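Local coordinates for protein transmembrane oligosaccharyl transferase (Archaeoglobus fulgidus, PDB 3WAJ) that is an archaeal membrane protein of the STT3/AglB oligosaccharyl transferase family, with a helical transmembrane region of the GT-C type and a large soluble C-terminal region, at residues P48-Y51 and Y52-I55; G83-L86 and V87-S91; I566-P569 and F570-I574. All coordinates share one frame; numbering follows the deposited sequence.

Contact 1: residues P48-Y51 and Y52-I55; sequences PWYY and YRLI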
ATOM      1  N   PRO A  48       3.282   6.873  -1.084  1.00 32.92           N
ATOM      2  CA  PRO A  48       4.020   8.125  -1.313  1.00 35.99           C
ATOM      3  C   PRO A  48       3.495   8.910  -2.515  1.00 37.57           C
ATOM      4  O   PRO A  48       3.592  10.135  -2.515  1.00 39.74           O
ATOM      5  CB  PRO A  48       5.458   7.651  -1.558  1.00 33.96           C
ATOM      6  CG  PRO A  48       5.546   6.339  -0.802  1.00 36.92           C
ATOM      7  CD  PRO A  48       4.185   5.706  -1.010  1.00 29.75           C
ATOM      8  N   TRP A  49       2.954   8.236  -3.524  1.00 36.11           N
ATOM      9  CA  TRP A  49       2.357   8.976  -4.633  1.00 35.79           C
ATOM     10  C   TRP A  49       1.125   9.778  -4.208  1.00 34.77           C
ATOM     11  O   TRP A  49       0.838  10.837  -4.771  1.00 36.05           O
ATOM     12  CB  TRP A  49       2.049   8.048  -5.808  1.00 28.93           C
ATOM     13  CG  TRP A  49       3.324   7.504  -6.386  1.00 33.35           C
ATOM     14  CD1 TRP A  49       4.028   6.421  -5.938  1.00 27.31           C
ATOM     15  CD2 TRP A  49       4.088   8.057  -7.482  1.00 30.88           C
ATOM     16  NE1 TRP A  49       5.168   6.254  -6.697  1.00 30.50           N
ATOM     17  CE2 TRP A  49       5.229   7.243  -7.648  1.00 31.18           C
ATOM     18  CE3 TRP A  49       3.916   9.154  -8.323  1.00 31.31           C
ATOM     19  CZ2 TRP A  49       6.194   7.486  -8.643  1.00 30.38           C
ATOM     20  CZ3 TRP A  49       4.877   9.396  -9.322  1.00 35.35           C
ATOM     21  CH2 TRP A  49       5.998   8.562  -9.469  1.00 32.25           C
ATOM     22  N   TYR A  50       0.399   9.280  -3.214  1.00 25.71           N
ATOM     23  CA  TYR A  50      -0.788   9.985  -2.755  1.00 26.22           C
ATOM     24  C   TYR A  50      -0.424  11.169  -1.853  1.00 32.93           C
ATOM     25  O   TYR A  50      -1.069  12.221  -1.926  1.00 37.91           O
ATOM     26  CB  TYR A  50      -1.778   9.037  -2.055  1.00 21.96           C
ATOM     27  CG  TYR A  50      -3.124   9.680  -1.912  1.00 27.38           C
ATOM     28  CD1 TYR A  50      -3.951   9.837  -3.025  1.00 31.44           C
ATOM     29  CD2 TYR A  50      -3.561  10.176  -0.688  1.00 27.03           C
ATOM     30  CE1 TYR A  50      -5.201  10.443  -2.931  1.00 29.01           C
ATOM     31  CE2 TYR A  50      -4.829  10.786  -0.570  1.00 27.68           C
ATOM     32  CZ  TYR A  50      -5.636  10.915  -1.704  1.00 28.08           C
ATOM     33  OH  TYR A  50      -6.867  11.519  -1.624  1.00 29.50           O
ATOM     34  N   TYR A  51       0.598  11.009  -1.003  1.00 31.95           N
ATOM     35  CA  TYR A  51       1.146  12.176  -0.301  1.00 34.27           C
ATOM     36  C   TYR A  51       1.493  13.271  -1.302  1.00 35.10           C
ATOM     37  O   TYR A  51       1.110  14.422  -1.138  1.00 42.90           O
ATOM     38  CB  TYR A  51       2.346  11.826   0.589  1.00 29.39           C
ATOM     39  CG  TYR A  51       1.862  11.507   1.972  1.00 34.43           C
ATOM     40  CD1 TYR A  51       1.277  12.492   2.758  1.00 35.49           C
ATOM     41  CD2 TYR A  51       1.910  10.209   2.466  1.00 34.13           C
ATOM     42  CE1 TYR A  51       0.763  12.192   4.006  1.00 38.31           C
ATOM     43  CE2 TYR A  51       1.417   9.903   3.719  1.00 30.16           C
ATOM     44  CZ  TYR A  51       0.838  10.888   4.477  1.00 31.69           C
ATOM     45  OH  TYR A  51       0.355  10.572   5.719  1.00 36.42           O
ATOM     46  N   TYR A  52       2.192  12.869  -2.352  1.00 27.21           N
ATOM     47  CA  TYR A  52       2.581  13.747  -3.436  1.00 32.13           C
ATOM     48  C   TYR A  52       1.362  14.487  -3.984  1.00 35.37           C
ATOM     49  O   TYR A  52       1.386  15.714  -4.119  1.00 34.01           O
ATOM     50  CB  TYR A  52       3.269  12.891  -4.499  1.00 29.66           C
ATOM     51  CG  TYR A  52       3.544  13.519  -5.840  1.00 35.09           C
ATOM     52  CD1 TYR A  52       3.124  12.879  -7.013  1.00 36.18           C
ATOM     53  CD2 TYR A  52       4.250  14.714  -5.959  1.00 33.13           C
ATOM     54  CE1 TYR A  52       3.388  13.400  -8.264  1.00 27.41           C
ATOM     55  CE2 TYR A  52       4.516  15.262  -7.233  1.00 34.15           C
ATOM     56  CZ  TYR A  52       4.082  14.584  -8.372  1.00 35.07           C
ATOM     57  OH  TYR A  52       4.327  15.082  -9.626  1.00 43.57           O
ATOM     58  N   ARG A  53       0.299  13.739  -4.276  1.00 29.87           N
ATOM     59  CA  ARG A  53      -0.948  14.316  -4.766  1.00 30.78           C
ATOM     60  C   ARG A  53      -1.467  15.366  -3.771  1.00 34.07           C
ATOM     61  O   ARG A  53      -1.864  16.467  -4.165  1.00 35.76           O
ATOM     62  CB  ARG A  53      -1.988  13.203  -5.016  1.00 31.06           C
ATOM     63  CG  ARG A  53      -3.393  13.661  -5.457  1.00 27.29           C
ATOM     64  CD  ARG A  53      -4.276  14.194  -4.278  1.00 22.36           C
ATOM     65  NE  ARG A  53      -5.610  14.544  -4.761  1.00 27.84           N
ATOM     66  CZ  ARG A  53      -5.874  15.629  -5.484  1.00 31.40           C
ATOM     67  NH1 ARG A  53      -4.904  16.487  -5.767  1.00 31.99           N
ATOM     68  NH2 ARG A  53      -7.106  15.862  -5.908  1.00 28.77           N
ATOM     69  N   LEU A  54      -1.468  15.012  -2.491  1.00 34.42           N
ATOM     70  CA  LEU A  54      -1.964  15.913  -1.459  1.00 37.69           C
ATOM     71  C   LEU A  54      -1.070  17.151  -1.293  1.00 39.56           C
ATOM     72  O   LEU A  54      -1.569  18.269  -1.193  1.00 36.76           O
ATOM     73  CB  LEU A  54      -2.116  15.190  -0.123  1.00 29.36           C
ATOM     74  CG  LEU A  54      -3.169  14.092  -0.038  1.00 29.05           C
ATOM     75  CD1 LEU A  54      -3.185  13.487   1.402  1.00 19.60           C
ATOM     76  CD2 LEU A  54      -4.532  14.646  -0.418  1.00 25.99           C
ATOM     77  N   ILE A  55       0.245  16.948  -1.256  1.00 39.30           N
ATOM     78  CA  ILE A  55       1.177  18.046  -1.013  1.00 38.76           C
ATOM     79  C   ILE A  55       1.112  19.101  -2.145  1.00 39.74           C
ATOM     80  O   ILE A  55       1.089  20.297  -1.898  1.00 42.85           O
ATOM     81  CB  ILE A  55       2.611  17.512  -0.780  1.00 33.37           C
ATOM     82  CG1 ILE A  55       2.697  16.847   0.594  1.00 31.95           C
ATOM     83  CG2 ILE A  55       3.652  18.633  -0.890  1.00 31.43           C
ATOM     84  CD1 ILE A  55       3.941  15.983   0.809  1.00 30.51           C
TER
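Leu54 packs against the ring of Tyr50 one turn earlier in helix 47-60. The pair is an i to i+4 contact on an alpha-helix. CD1 of Leu54 lies 3.7 Å from CE2 of Tyr50, and CG of Leu54 approaches the same ring carbon. The two side chains run at a slant to each other. The ring is carried forward along the helix, toward Leu54, with CG anti to the backbone N (chi1 -165°).

Trp49 and Tyr52 make a looser i to i+3 pair. They lie side by side and point the same way, with CE3 of Trp49 4.0 Å from CD1 of Tyr52. On a third side of the helix, the CD1 end of Ile55 hangs near CB of Tyr51.

Farther out, CD of Arg53 passes 4.1 Å from CE1 of Tyr50. Here the guanidinium plane stands 78° from the ring plane, and the touch is made by CD. The arginine chain bends at chi2 (-78°). Its NE forms salt bridges with Asp69 and Glu558, and NH2 is hydrogen-bonded to the Tyr528 hydroxyl. Asp69 also takes a hydrogen bond from the Tyr50 hydroxyl. The buried charge of Arg53 is thus shared between two carboxylates and would probably be stabilised by them. The Tyr51 hydroxyl is hydrogen-bonded to His162, and the Tyr51 side chain touches Asp161, a ligand of the zinc ion. The side chain of Pro48 is about 6 Å from the metal, next in sequence to the zinc ligand Asp47.

Four successive i to i+4 backbone bonds run through these two turns. In the last of them, Ile55 N reaches Tyr51 O at 2.7 Å, the shortest of the four.

Contact 2: residues G83-L86 and V87-S91; sequences GPFL and VYLGS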
ATOM      1  N   GLY A  83      -2.472  12.141   7.353  1.00 46.62           N
ATOM      2  CA  GLY A  83      -2.419  13.213   8.330  1.00 40.25           C
ATOM      3  C   GLY A  83      -1.794  14.517   7.872  1.00 41.17           C
ATOM      4  O   GLY A  83      -1.007  14.548   6.919  1.00 41.36           O
ATOM      5  N   PRO A  84      -2.138  15.614   8.571  1.00 43.19           N
ATOM      6  CA  PRO A  84      -1.565  16.918   8.233  1.00 40.50           C
ATOM      7  C   PRO A  84      -0.072  17.031   8.509  1.00 40.03           C
ATOM      8  O   PRO A  84       0.559  17.845   7.835  1.00 44.08           O
ATOM      9  CB  PRO A  84      -2.356  17.902   9.112  1.00 46.28           C
ATOM     10  CG  PRO A  84      -2.992  17.055  10.202  1.00 40.75           C
ATOM     11  CD  PRO A  84      -3.222  15.715   9.569  1.00 40.78           C
ATOM     12  N   PHE A  85       0.498  16.264   9.438  1.00 37.45           N
ATOM     13  CA  PHE A  85       1.931  16.434   9.692  1.00 39.43           C
ATOM     14  C   PHE A  85       2.778  16.343   8.420  1.00 40.75           C
ATOM     15  O   PHE A  85       3.544  17.258   8.089  1.00 44.58           O
ATOM     16  CB  PHE A  85       2.494  15.461  10.734  1.00 40.40           C
ATOM     17  CG  PHE A  85       4.000  15.527  10.822  1.00 41.91           C
ATOM     18  CD1 PHE A  85       4.788  14.544  10.244  1.00 33.18           C
ATOM     19  CD2 PHE A  85       4.629  16.618  11.422  1.00 40.65           C
ATOM     20  CE1 PHE A  85       6.182  14.626  10.281  1.00 39.20           C
ATOM     21  CE2 PHE A  85       6.028  16.707  11.477  1.00 39.85           C
ATOM     22  CZ  PHE A  85       6.808  15.708  10.904  1.00 40.31           C
ATOM     23  N   LEU A  86       2.646  15.228   7.705  1.00 41.40           N
ATOM     24  CA  LEU A  86       3.486  14.993   6.528  1.00 35.23           C
ATOM     25  C   LEU A  86       3.009  15.849   5.371  1.00 34.95           C
ATOM     26  O   LEU A  86       3.825  16.327   4.590  1.00 36.21           O
ATOM     27  CB  LEU A  86       3.469  13.518   6.121  1.00 41.64           C
ATOM     28  CG  LEU A  86       4.765  12.835   5.659  1.00 42.96           C
ATOM     29  CD1 LEU A  86       4.462  11.670   4.696  1.00 24.58           C
ATOM     30  CD2 LEU A  86       5.772  13.805   5.060  1.00 42.67           C
ATOM     31  N   VAL A  87       1.694  16.041   5.242  1.00 36.81           N
ATOM     32  CA  VAL A  87       1.215  16.921   4.183  1.00 37.86           C
ATOM     33  C   VAL A  87       1.847  18.311   4.347  1.00 39.11           C
ATOM     34  O   VAL A  87       2.433  18.827   3.413  1.00 40.97           O
ATOM     35  CB  VAL A  87      -0.329  17.016   4.101  1.00 32.69           C
ATOM     36  CG1 VAL A  87      -0.722  17.965   2.957  1.00 25.72           C
ATOM     37  CG2 VAL A  87      -0.940  15.646   3.844  1.00 29.30           C
ATOM     38  N   TYR A  88       1.766  18.898   5.538  1.00 38.87           N
ATOM     39  CA  TYR A  88       2.365  20.206   5.743  1.00 36.31           C
ATOM     40  C   TYR A  88       3.879  20.164   5.677  1.00 37.41           C
ATOM     41  O   TYR A  88       4.459  20.984   4.976  1.00 46.49           O
ATOM     42  CB  TYR A  88       1.834  20.898   7.012  1.00 41.90           C
ATOM     43  CG  TYR A  88       0.421  21.405   6.825  1.00 46.04           C
ATOM     44  CD1 TYR A  88       0.172  22.576   6.125  1.00 50.30           C
ATOM     45  CD2 TYR A  88      -0.665  20.686   7.294  1.00 41.44           C
ATOM     46  CE1 TYR A  88      -1.128  23.034   5.928  1.00 47.81           C
ATOM     47  CE2 TYR A  88      -1.959  21.132   7.108  1.00 43.14           C
ATOM     48  CZ  TYR A  88      -2.186  22.308   6.425  1.00 45.96           C
ATOM     49  OH  TYR A  88      -3.482  22.749   6.239  1.00 48.03           O
ATOM     50  N   LEU A  89       4.523  19.218   6.366  1.00 37.61           N
ATOM     51  CA  LEU A  89       5.988  19.076   6.242  1.00 40.54           C
ATOM     52  C   LEU A  89       6.439  19.110   4.779  1.00 45.67           C
ATOM     53  O   LEU A  89       7.360  19.858   4.418  1.00 51.61           O
ATOM     54  CB  LEU A  89       6.509  17.801   6.919  1.00 43.50           C
ATOM     55  CG  LEU A  89       8.034  17.596   6.832  1.00 43.93           C
ATOM     56  CD1 LEU A  89       8.789  18.828   7.351  1.00 42.79           C
ATOM     57  CD2 LEU A  89       8.484  16.359   7.602  1.00 34.71           C
ATOM     58  N   GLY A  90       5.758  18.335   3.930  1.00 40.07           N
ATOM     59  CA  GLY A  90       6.085  18.289   2.509  1.00 38.37           C
ATOM     60  C   GLY A  90       5.725  19.540   1.709  1.00 43.71           C
ATOM     61  O   GLY A  90       6.449  19.935   0.778  1.00 44.28           O
ATOM     62  N   SER A  91       4.593  20.155   2.044  1.00 39.93           N
ATOM     63  CA  SER A  91       4.248  21.450   1.470  1.00 42.36           C
ATOM     64  C   SER A  91       5.297  22.497   1.851  1.00 48.12           C
ATOM     65  O   SER A  91       5.766  23.262   0.996  1.00 45.23           O
ATOM     66  CB  SER A  91       2.871  21.893   1.944  1.00 39.44           C
ATOM     67  OG  SER A  91       1.889  20.942   1.592  1.00 39.32           O
TER
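Phe85 and Leu89 meet along the first turns of helix 84-96. Both side chains have CG anti to the backbone N (chi1 172° for Phe85), and they run side by side in the same direction. CD2 of Leu89 comes 3.8 Å from CZ of Phe85, at the far end of the ring.

Tyr88 differs: its CG is anti to the carbonyl carbon (chi1 -74°), which turns the ring back over the start of the helix. The ring edge then meets Pro84. CB of Pro84 lies in the ring plane, 3.7 Å from CD2 of Tyr88, and Pro84 O is also at this edge. The hydroxyl of Tyr88 is hydrogen-bonded to Pro63 O.

Val87 sets CG2 beside its own backbone N, 3.3 Å from O of Gly83, the N-cap residue. Ser91 folds its hydroxyl back on the helix. OG donates to Val87 O at 2.8 Å from above the carbonyl plane, and Ser91 N binds the same oxygen, so one carbonyl takes two bonds.

Several helices pack round this end of helix 84-96. Leu86 touches Tyr51 of helix 47-60, and Ser91 touches Thr58 there. Phe85 meets Trp165 and Trp169 of helix 163-181 edge-to-face, while Pro84 lies on Leu213 of helix 199-214.

Contact 3: residues I566-P569 and F570-I574; sequences IANP and FQAGI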
ATOM      1  N   ILE A 566     -11.352   4.234 -10.455  1.00 32.44           N
ATOM      2  CA  ILE A 566     -12.492   3.614  -9.787  1.00 29.41           C
ATOM      3  C   ILE A 566     -12.057   3.006  -8.432  1.00 34.61           C
ATOM      4  O   ILE A 566     -12.803   3.029  -7.441  1.00 31.40           O
ATOM      5  CB  ILE A 566     -13.084   2.527 -10.722  1.00 32.83           C
ATOM      6  CG1 ILE A 566     -14.259   3.094 -11.515  1.00 32.96           C
ATOM      7  CG2 ILE A 566     -13.441   1.224  -9.965  1.00 29.64           C
ATOM      8  CD1 ILE A 566     -13.843   4.019 -12.673  1.00 35.93           C
ATOM      9  N   ALA A 567     -10.838   2.471  -8.394  1.00 32.13           N
ATOM     10  CA  ALA A 567     -10.358   1.778  -7.203  1.00 33.38           C
ATOM     11  C   ALA A 567      -9.002   2.304  -6.690  1.00 38.31           C
ATOM     12  O   ALA A 567      -8.194   2.820  -7.468  1.00 41.20           O
ATOM     13  CB  ALA A 567     -10.320   0.265  -7.438  1.00 23.62           C
ATOM     14  N   ASN A 568      -8.759   2.080  -5.395  1.00 31.67           N
ATOM     15  CA  ASN A 568      -7.765   2.771  -4.566  1.00 34.24           C
ATOM     16  C   ASN A 568      -6.903   1.798  -3.802  1.00 33.37           C
ATOM     17  O   ASN A 568      -7.375   0.724  -3.417  1.00 33.11           O
ATOM     18  CB  ASN A 568      -8.497   3.493  -3.399  1.00 54.18           C
ATOM     19  CG  ASN A 568      -8.780   4.919  -3.688  1.00 59.33           C
ATOM     20  OD1 ASN A 568      -8.128   5.520  -4.535  1.00 71.34           O
ATOM     21  ND2 ASN A 568      -9.756   5.487  -2.989  1.00 60.12           N
ATOM     22  N   PRO A 569      -5.683   2.220  -3.450  1.00 33.31           N
ATOM     23  CA  PRO A 569      -4.905   1.453  -2.470  1.00 34.78           C
ATOM     24  C   PRO A 569      -5.395   1.595  -1.017  1.00 38.40           C
ATOM     25  O   PRO A 569      -4.776   1.004  -0.134  1.00 46.13           O
ATOM     26  CB  PRO A 569      -3.482   2.000  -2.656  1.00 34.30           C
ATOM     27  CG  PRO A 569      -3.480   2.507  -4.104  1.00 33.38           C
ATOM     28  CD  PRO A 569      -4.835   3.149  -4.222  1.00 35.96           C
ATOM     29  N   PHE A 570      -6.463   2.360  -0.776  1.00 37.78           N
ATOM     30  CA  PHE A 570      -7.208   2.275   0.495  1.00 33.83           C
ATOM     31  C   PHE A 570      -8.273   1.195   0.413  1.00 38.39           C
ATOM     32  O   PHE A 570      -9.111   1.100   1.305  1.00 46.73           O
ATOM     33  CB  PHE A 570      -7.937   3.588   0.819  1.00 28.97           C
ATOM     34  CG  PHE A 570      -7.068   4.796   0.716  1.00 34.08           C
ATOM     35  CD1 PHE A 570      -5.827   4.824   1.327  1.00 40.43           C
ATOM     36  CD2 PHE A 570      -7.474   5.889  -0.023  1.00 37.15           C
ATOM     37  CE1 PHE A 570      -5.010   5.931   1.209  1.00 43.47           C
ATOM     38  CE2 PHE A 570      -6.657   6.999  -0.152  1.00 35.99           C
ATOM     39  CZ  PHE A 570      -5.432   7.021   0.466  1.00 37.66           C
ATOM     40  N   GLN A 571      -8.252   0.428  -0.683  1.00 40.56           N
ATOM     41  CA  GLN A 571      -9.219  -0.639  -0.973  1.00 36.74           C
ATOM     42  C   GLN A 571     -10.656  -0.167  -1.193  1.00 40.07           C
ATOM     43  O   GLN A 571     -11.602  -0.921  -0.969  1.00 44.92           O
ATOM     44  CB  GLN A 571      -9.134  -1.769   0.066  1.00 36.28           C
ATOM     45  CG  GLN A 571      -7.752  -2.457   0.086  1.00 42.93           C
ATOM     46  CD  GLN A 571      -7.588  -3.459   1.224  1.00 53.91           C
ATOM     47  OE1 GLN A 571      -8.497  -3.666   2.030  1.00 62.74           O
ATOM     48  NE2 GLN A 571      -6.424  -4.084   1.289  1.00 55.46           N
ATOM     49  N   ALA A 572     -10.804   1.082  -1.644  1.00 35.52           N
ATOM     50  CA  ALA A 572     -12.085   1.585  -2.136  1.00 31.67           C
ATOM     51  C   ALA A 572     -12.301   1.143  -3.596  1.00 38.34           C
ATOM     52  O   ALA A 572     -11.338   1.014  -4.356  1.00 38.14           O
ATOM     53  CB  ALA A 572     -12.124   3.088  -2.054  1.00 19.33           C
ATOM     54  N   GLY A 573     -13.560   0.931  -3.990  1.00 39.06           N
ATOM     55  CA  GLY A 573     -13.892   0.678  -5.386  1.00 40.05           C
ATOM     56  C   GLY A 573     -13.573  -0.720  -5.915  1.00 41.90           C
ATOM     57  O   GLY A 573     -13.600  -0.949  -7.132  1.00 38.38           O
ATOM     58  N   ILE A 574     -13.278  -1.660  -5.019  1.00 35.81           N
ATOM     59  CA  ILE A 574     -13.057  -3.042  -5.439  1.00 37.43           C
ATOM     60  C   ILE A 574     -14.365  -3.723  -5.874  1.00 39.49           C
ATOM     61  O   ILE A 574     -14.372  -4.524  -6.808  1.00 38.10           O
ATOM     62  CB  ILE A 574     -12.362  -3.869  -4.338  1.00 38.66           C
ATOM     63  CG1 ILE A 574     -10.932  -3.363  -4.108  1.00 37.33           C
ATOM     64  CG2 ILE A 574     -12.348  -5.357  -4.688  1.00 36.05           C
ATOM     65  CD1 ILE A 574     -10.309  -3.822  -2.760  1.00 37.21           C
TER
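Phe570 follows Pro569 at the tip of a loop, and its ring swings back beside the amide of Asn568. CG of Phe570 is anti to the carbonyl carbon (chi1 -50°). This brings CD2 of the ring to 3.8 Å from ND2 of Asn568. The two groups meet at a slant, with their planes 66° apart. The ring also meets Tyr50, Phe82 and His555 edge-to-face. The side chain of Phe570 is about 8 Å from the zinc ion.

Gln571 closes the turn with its backbone. Its N-H donates to Asn568 O at 2.9 Å. The bond is bent, with 137° at the hydrogen. Asn568 to Gln571 form a type I beta turn, with Pro569 and Phe570 at its corners. The turn lies in the loop between strand 564-565 and helix 584-588, within the AglB core region. The side chain of Gln571 touches Trp551 and Trp625.

Ala572 brings the chain back alongside the first segment. Its O accepts from Asn568 N at 3.0 Å. With the positive phi of Gln571, this bond is consistent with a G1-type bulge after the turn. The same oxygen receives a CA-H...O contact from Ala567 CA. The methyl group of Ala572 packs 3.5 Å from ND2 of Asn568.

Gly573 passes close to the incoming chain, in a backbone conformation with positive phi. Its CA gives a nearly straight CA-H...O contact to Ile566 O at 3.3 Å. Gly573 O lies near CG2 of Ile566 and 3.5 Å from CB of Ala567. Ile574 O accepts a hydrogen bond from Ser585 OG, at the start of helix 584-588.

In the fold
The three contacts follow one another along the chain, and none nests in or crosses another. Contacts 1 and 2 each span neighbouring turns of one helix, and only contact 3 closes a loop, by its beta turn. Contact 1 comes first, on helix 47-60. Contact 2 opens helix 84-96, which packs against it: Ile55 CG2 lies 3.4 Å from Ser91 N. Both belong to the STT3 N-terminal region. Contact 3 comes much later, in the AglB core region. It reaches back to contact 1, where Phe570 CZ is 3.8 Å from Tyr50 CD2. Contacts 2 and 3 do not touch. Contact 1 therefore joins the two regions near the zinc ion.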